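Local coordinates for transcription Factor E (Sulfolobus solfataricus, PDB 1Q1H), which facilitates archaeal transcription initiation by enhancing TATA-box recognition and RNA polymerase recruitment, this chain being its N-terminal winged helix part, at residues A[5-9]-A[24-28]; A[32-36]-A[77-81]. One frame throughout, in Å; residues are numbered along the deposited sequence.

Contact 1: A[5-9]-A[24-28]; sequences EDLFI and LRILL
The CA atoms of Glu5 and Leu28 lie 7.3 Å apart and those of Ile9 and Leu24 7.5 Å, similarly spaced pairs in opposite order, so the segments run roughly antiparallel. At this separation the contact is made chiefly by side chains. Leu28 is the central one: its CD1 lies 3.6 Å from Ile9 CG1 and also meets the edge of the Phe8 ring, close to the ring plane, 3.7 Å from Phe8 CD2. Phe8 has CG anti to its own backbone N (chi1 -168°), which sends the ring across to Leu24, whose CD2 reaches to 3.5 Å from Phe8 CE2; the two side chains cross at about a right angle. The ring of Phe62 also meets that of Phe8, their planes about 40° apart. On the more exposed flank Glu5 stretches out past Leu28, with its CG 3.8 Å from Leu28 CD1. Its carboxylate ends at the edge of the Arg25 guanidinium, the two planes turned 74° apart, and the salt bridge from Glu5 OE1 to Arg25 NH1 is long at 3.7 Å. Arg25 has a stronger partner in Asp29. An alanine in place of Glu5 would probably uncover one side of Leu28 and deprive Arg25 of its long ion pair, leaving the pair with Asp29. Helix 7-13, an N-terminal addition to the usual three-helix winged helix core, thus packs on helix 21-30, the first helix of that core: apolar contacts supply the cohesion, while the stretched ion pair at the margin probably adds little.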
loop_
_atom_site.group_PDB
_atom_site.type_symbol
_atom_site.label_atom_id
_atom_site.label_comp_id
_atom_site.label_asym_id
_atom_site.label_seq_id
_atom_site.Cartn_x
_atom_site.Cartn_y
_atom_site.Cartn_z
ATOM N N GLU A 5 6.181 4.800 -11.570
ATOM C CA GLU A 5 5.395 5.146 -10.386
ATOM C C GLU A 5 4.030 5.552 -10.922
ATOM O O GLU A 5 3.224 6.164 -10.230
ATOM C CB GLU A 5 6.019 6.314 -9.605
ATOM C CG GLU A 5 5.442 6.492 -8.197
ATOM C CD GLU A 5 5.827 7.821 -7.541
ATOM O OE1 GLU A 5 5.463 8.890 -8.081
ATOM O OE2 GLU A 5 6.486 7.801 -6.476
ATOM N N ASP A 6 3.803 5.204 -12.184
ATOM C CA ASP A 6 2.554 5.483 -12.881
ATOM C C ASP A 6 2.135 4.206 -13.605
ATOM O O ASP A 6 0.973 3.820 -13.587
ATOM C CB ASP A 6 2.740 6.629 -13.882
ATOM C CG ASP A 6 2.846 7.991 -13.204
ATOM O OD1 ASP A 6 1.995 8.295 -12.343
ATOM O OD2 ASP A 6 3.768 8.762 -13.541
ATOM N N LEU A 7 3.094 3.550 -14.242
ATOM C CA LEU A 7 2.823 2.297 -14.928
ATOM C C LEU A 7 2.422 1.322 -13.824
ATOM O O LEU A 7 1.998 0.186 -14.075
ATOM C CB LEU A 7 4.095 1.815 -15.638
ATOM C CG LEU A 7 4.265 0.338 -16.009
ATOM C CD1 LEU A 7 3.182 -0.083 -16.995
ATOM C CD2 LEU A 7 5.664 0.126 -16.602
ATOM N N PHE A 8 2.567 1.800 -12.593
ATOM C CA PHE A 8 2.254 1.032 -11.395
ATOM C C PHE A 8 0.840 1.409 -10.956
ATOM O O PHE A 8 0.008 0.535 -10.698
ATOM C CB PHE A 8 3.284 1.365 -10.294
ATOM C CG PHE A 8 3.255 0.430 -9.114
ATOM C CD1 PHE A 8 3.325 -0.953 -9.296
ATOM C CD2 PHE A 8 3.172 0.934 -7.816
ATOM C CE1 PHE A 8 3.314 -1.823 -8.201
ATOM C CE2 PHE A 8 3.159 0.078 -6.713
ATOM C CZ PHE A 8 3.230 -1.299 -6.906
ATOM N N ILE A 9 0.573 2.712 -10.894
ATOM C CA ILE A 9 -0.731 3.225 -10.494
ATOM C C ILE A 9 -1.756 3.027 -11.602
ATOM O O ILE A 9 -2.942 3.276 -11.418
ATOM C CB ILE A 9 -0.637 4.723 -10.148
ATOM C CG1 ILE A 9 0.357 4.909 -8.998
ATOM C CG2 ILE A 9 -2.012 5.273 -9.762
ATOM C CD1 ILE A 9 0.441 6.321 -8.469
ATOM N N LEU A 24 -2.063 2.991 -2.405
ATOM C CA LEU A 24 -0.775 2.738 -3.049
ATOM C C LEU A 24 0.029 4.026 -3.122
ATOM O O LEU A 24 1.255 4.010 -3.035
ATOM C CB LEU A 24 -0.986 2.184 -4.456
ATOM C CG LEU A 24 0.154 1.353 -5.042
ATOM C CD1 LEU A 24 0.416 0.175 -4.133
ATOM C CD2 LEU A 24 -0.200 0.868 -6.452
ATOM N N ARG A 25 -0.684 5.139 -3.272
ATOM C CA ARG A 25 -0.087 6.462 -3.361
ATOM C C ARG A 25 0.772 6.842 -2.157
ATOM O O ARG A 25 1.998 6.890 -2.270
ATOM C CB ARG A 25 -1.184 7.510 -3.564
ATOM C CG ARG A 25 -1.693 7.604 -4.998
ATOM C CD ARG A 25 -0.542 7.901 -5.944
ATOM N NE ARG A 25 0.231 9.065 -5.521
ATOM C CZ ARG A 25 1.527 9.238 -5.771
ATOM N NH1 ARG A 25 2.213 8.320 -6.443
ATOM N NH2 ARG A 25 2.137 10.335 -5.346
ATOM N N ILE A 26 0.132 7.126 -1.022
ATOM C CA ILE A 26 0.847 7.496 0.207
ATOM C C ILE A 26 2.113 6.652 0.347
ATOM O O ILE A 26 3.169 7.147 0.738
ATOM C CB ILE A 26 -0.006 7.250 1.484
ATOM C CG1 ILE A 26 -1.189 8.219 1.558
ATOM C CG2 ILE A 26 0.868 7.419 2.717
ATOM C CD1 ILE A 26 -2.166 8.107 0.404
ATOM N N LEU A 27 1.983 5.366 0.039
ATOM C CA LEU A 27 3.101 4.445 0.114
ATOM C C LEU A 27 4.191 4.924 -0.831
ATOM O O LEU A 27 5.292 5.259 -0.397
ATOM C CB LEU A 27 2.649 3.026 -0.273
ATOM C CG LEU A 27 1.792 2.206 0.703
ATOM C CD1 LEU A 27 1.356 0.917 0.043
ATOM C CD2 LEU A 27 2.583 1.897 1.958
ATOM N N LEU A 28 3.874 4.967 -2.126
ATOM C CA LEU A 28 4.832 5.403 -3.148
ATOM C C LEU A 28 5.472 6.733 -2.759
ATOM O O LEU A 28 6.585 7.031 -3.178
ATOM C CB LEU A 28 4.142 5.516 -4.523
ATOM C CG LEU A 28 3.719 4.183 -5.175
ATOM C CD1 LEU A 28 2.868 4.397 -6.414
ATOM C CD2 LEU A 28 4.959 3.405 -5.545
#

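Contact 2: A[32-36]-A[77-81]; sequences TEMTD and IYYWK
Met34 and Trp80 form a single antiparallel bridge of the hydrogen-bonded kind, closed by two backbone bonds. Trp80 N donates a hydrogen bond to Met34 O at 2.7 Å, almost straight at 176°; in return Met34 N reaches Trp80 O, 3.0 Å away and in that carbonyl's plane. Each carbonyl also receives a CA-H contact, Trp80 O from Glu33 CA (3.2 Å) and Met34 O from Tyr79 CA. The edge of the Trp80 indole faces Met34 O, with Trp80 CD1 3.7 Å from that oxygen. Beyond the bridge, the Thr35 hydroxyl takes over: with OG1 anti to the backbone N (chi1 -176°), it lies within hydrogen-bonding reach of both Tyr78 O, at 3.1 Å, and Asp36 OD2, at 2.8 Å. Asp36 is further held by a salt bridge from OD1 to Arg51. At the other end Glu33 OE1 lies 3.6 Å from Tyr79 CB and forms a salt bridge with Arg66, and Glu33 O takes a hydrogen bond from Lys30 NZ. Strand 77-81 thus bonds through alternate residues to strand 64-68, while 32-36 is joined to it by one bridge, at the place where winged helix folds usually carry a short first strand, though it forms no regular strand here.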
loop_
_atom_site.group_PDB
_atom_site.type_symbol
_atom_site.label_atom_id
_atom_site.label_comp_id
_atom_site.label_asym_id
_atom_site.label_seq_id
_atom_site.Cartn_x
_atom_site.Cartn_y
_atom_site.Cartn_z
ATOM N N THR A 32 9.044 4.578 2.373
ATOM C CA THR A 32 9.502 3.652 3.403
ATOM C C THR A 32 8.264 3.023 4.030
ATOM O O THR A 32 7.183 3.616 3.996
ATOM C CB THR A 32 10.304 4.369 4.500
ATOM O OG1 THR A 32 11.040 5.455 3.928
ATOM C CG2 THR A 32 11.290 3.401 5.139
ATOM N N GLU A 33 8.434 1.834 4.608
ATOM C CA GLU A 33 7.334 1.090 5.219
ATOM C C GLU A 33 6.324 1.947 5.948
ATOM O O GLU A 33 6.673 2.958 6.559
ATOM C CB GLU A 33 7.834 0.062 6.225
ATOM C CG GLU A 33 9.206 -0.490 5.993
ATOM C CD GLU A 33 9.512 -1.586 6.985
ATOM O OE1 GLU A 33 8.988 -2.701 6.800
ATOM O OE2 GLU A 33 10.252 -1.329 7.960
ATOM N N MET A 34 5.071 1.503 5.896
ATOM C CA MET A 34 3.976 2.179 6.561
ATOM C C MET A 34 3.038 1.131 7.162
ATOM O O MET A 34 3.134 -0.051 6.844
ATOM C CB MET A 34 3.237 3.069 5.567
ATOM C CG MET A 34 4.079 4.231 5.041
ATOM S SD MET A 34 3.079 5.717 4.715
ATOM C CE MET A 34 2.812 6.286 6.384
ATOM N N THR A 35 2.139 1.549 8.043
ATOM C CA THR A 35 1.216 0.601 8.663
ATOM C C THR A 35 -0.209 1.130 8.655
ATOM O O THR A 35 -0.433 2.285 8.986
ATOM C CB THR A 35 1.617 0.301 10.110
ATOM O OG1 THR A 35 0.746 -0.702 10.633
ATOM C CG2 THR A 35 1.515 1.553 10.970
ATOM N N ASP A 36 -1.169 0.285 8.287
ATOM C CA ASP A 36 -2.560 0.715 8.218
ATOM C C ASP A 36 -2.798 1.972 9.048
ATOM O O ASP A 36 -3.336 2.955 8.537
ATOM C CB ASP A 36 -3.511 -0.411 8.643
ATOM C CG ASP A 36 -3.153 -1.009 9.977
ATOM O OD1 ASP A 36 -3.942 -1.822 10.488
ATOM O OD2 ASP A 36 -2.084 -0.672 10.519
ATOM N N ILE A 77 2.930 -6.601 14.673
ATOM C CA ILE A 77 2.647 -5.524 13.738
ATOM C C ILE A 77 2.938 -5.866 12.281
ATOM O O ILE A 77 3.902 -6.556 11.970
ATOM C CB ILE A 77 3.431 -4.251 14.105
ATOM C CG1 ILE A 77 3.323 -3.989 15.604
ATOM C CG2 ILE A 77 2.857 -3.054 13.360
ATOM C CD1 ILE A 77 4.198 -2.843 16.082
ATOM N N TYR A 78 2.083 -5.384 11.391
ATOM C CA TYR A 78 2.272 -5.616 9.970
ATOM C C TYR A 78 2.751 -4.318 9.361
ATOM O O TYR A 78 2.246 -3.248 9.704
ATOM C CB TYR A 78 0.962 -6.008 9.291
ATOM C CG TYR A 78 0.380 -7.310 9.761
ATOM C CD1 TYR A 78 -0.243 -7.408 10.990
ATOM C CD2 TYR A 78 0.428 -8.443 8.956
ATOM C CE1 TYR A 78 -0.815 -8.607 11.407
ATOM C CE2 TYR A 78 -0.138 -9.643 9.363
ATOM C CZ TYR A 78 -0.758 -9.716 10.586
ATOM O OH TYR A 78 -1.329 -10.894 10.997
ATOM N N TYR A 79 3.736 -4.408 8.473
ATOM C CA TYR A 79 4.232 -3.222 7.803
ATOM C C TYR A 79 4.098 -3.424 6.309
ATOM O O TYR A 79 4.393 -4.493 5.781
ATOM C CB TYR A 79 5.682 -2.939 8.169
ATOM C CG TYR A 79 5.860 -2.368 9.552
ATOM C CD1 TYR A 79 5.833 -3.188 10.681
ATOM C CD2 TYR A 79 6.086 -1.008 9.733
ATOM C CE1 TYR A 79 6.036 -2.665 11.957
ATOM C CE2 TYR A 79 6.288 -0.471 11.005
ATOM C CZ TYR A 79 6.265 -1.304 12.110
ATOM O OH TYR A 79 6.482 -0.773 13.360
ATOM N N TRP A 80 3.636 -2.390 5.626
ATOM C CA TRP A 80 3.441 -2.481 4.194
ATOM C C TRP A 80 4.460 -1.691 3.399
ATOM O O TRP A 80 5.004 -0.690 3.872
ATOM C CB TRP A 80 2.020 -2.030 3.857
ATOM C CG TRP A 80 1.033 -2.801 4.642
ATOM C CD1 TRP A 80 0.627 -2.554 5.923
ATOM C CD2 TRP A 80 0.400 -4.020 4.249
ATOM N NE1 TRP A 80 -0.222 -3.553 6.353
ATOM C CE2 TRP A 80 -0.376 -4.464 5.342
ATOM C CE3 TRP A 80 0.417 -4.782 3.079
ATOM C CZ2 TRP A 80 -1.126 -5.627 5.298
ATOM C CZ3 TRP A 80 -0.330 -5.937 3.033
ATOM C CH2 TRP A 80 -1.093 -6.352 4.138
ATOM N N LYS A 81 4.715 -2.161 2.185
ATOM C CA LYS A 81 5.659 -1.517 1.294
ATOM C C LYS A 81 5.124 -1.784 -0.105
ATOM O O LYS A 81 4.360 -2.736 -0.300
ATOM C CB LYS A 81 7.045 -2.155 1.469
ATOM C CG LYS A 81 8.235 -1.246 1.168
ATOM C CD LYS A 81 9.559 -1.943 1.482
ATOM C CE LYS A 81 10.775 -1.122 1.029
ATOM N NZ LYS A 81 12.080 -1.829 1.266
#

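Contact 1 closes before contact 2 opens along the chain, and their centres stand 15 Å apart on opposite sides of the centre of the chain. Helix 21-30 joins them: one side of it faces helix 7-13, while Ile26 and Leu27 turn to contact 2. There Ile26 CG2 packs 3.4 Å from Met34 SD, and Leu27 CD2 lies 3.9 Å from Met34 CB. The chain then runs from that helix through 32-36 into helix 36-41, and on through helix 47-60 to the strands 64-68 and 77-81. Both contacts therefore belong to one compact winged helix domain, the part involved in DNA binding in the preinitiation complex, where helix 21-30 lies between the N-terminal helix and the 32-36/77-81 bridge at the base of the wing hairpin.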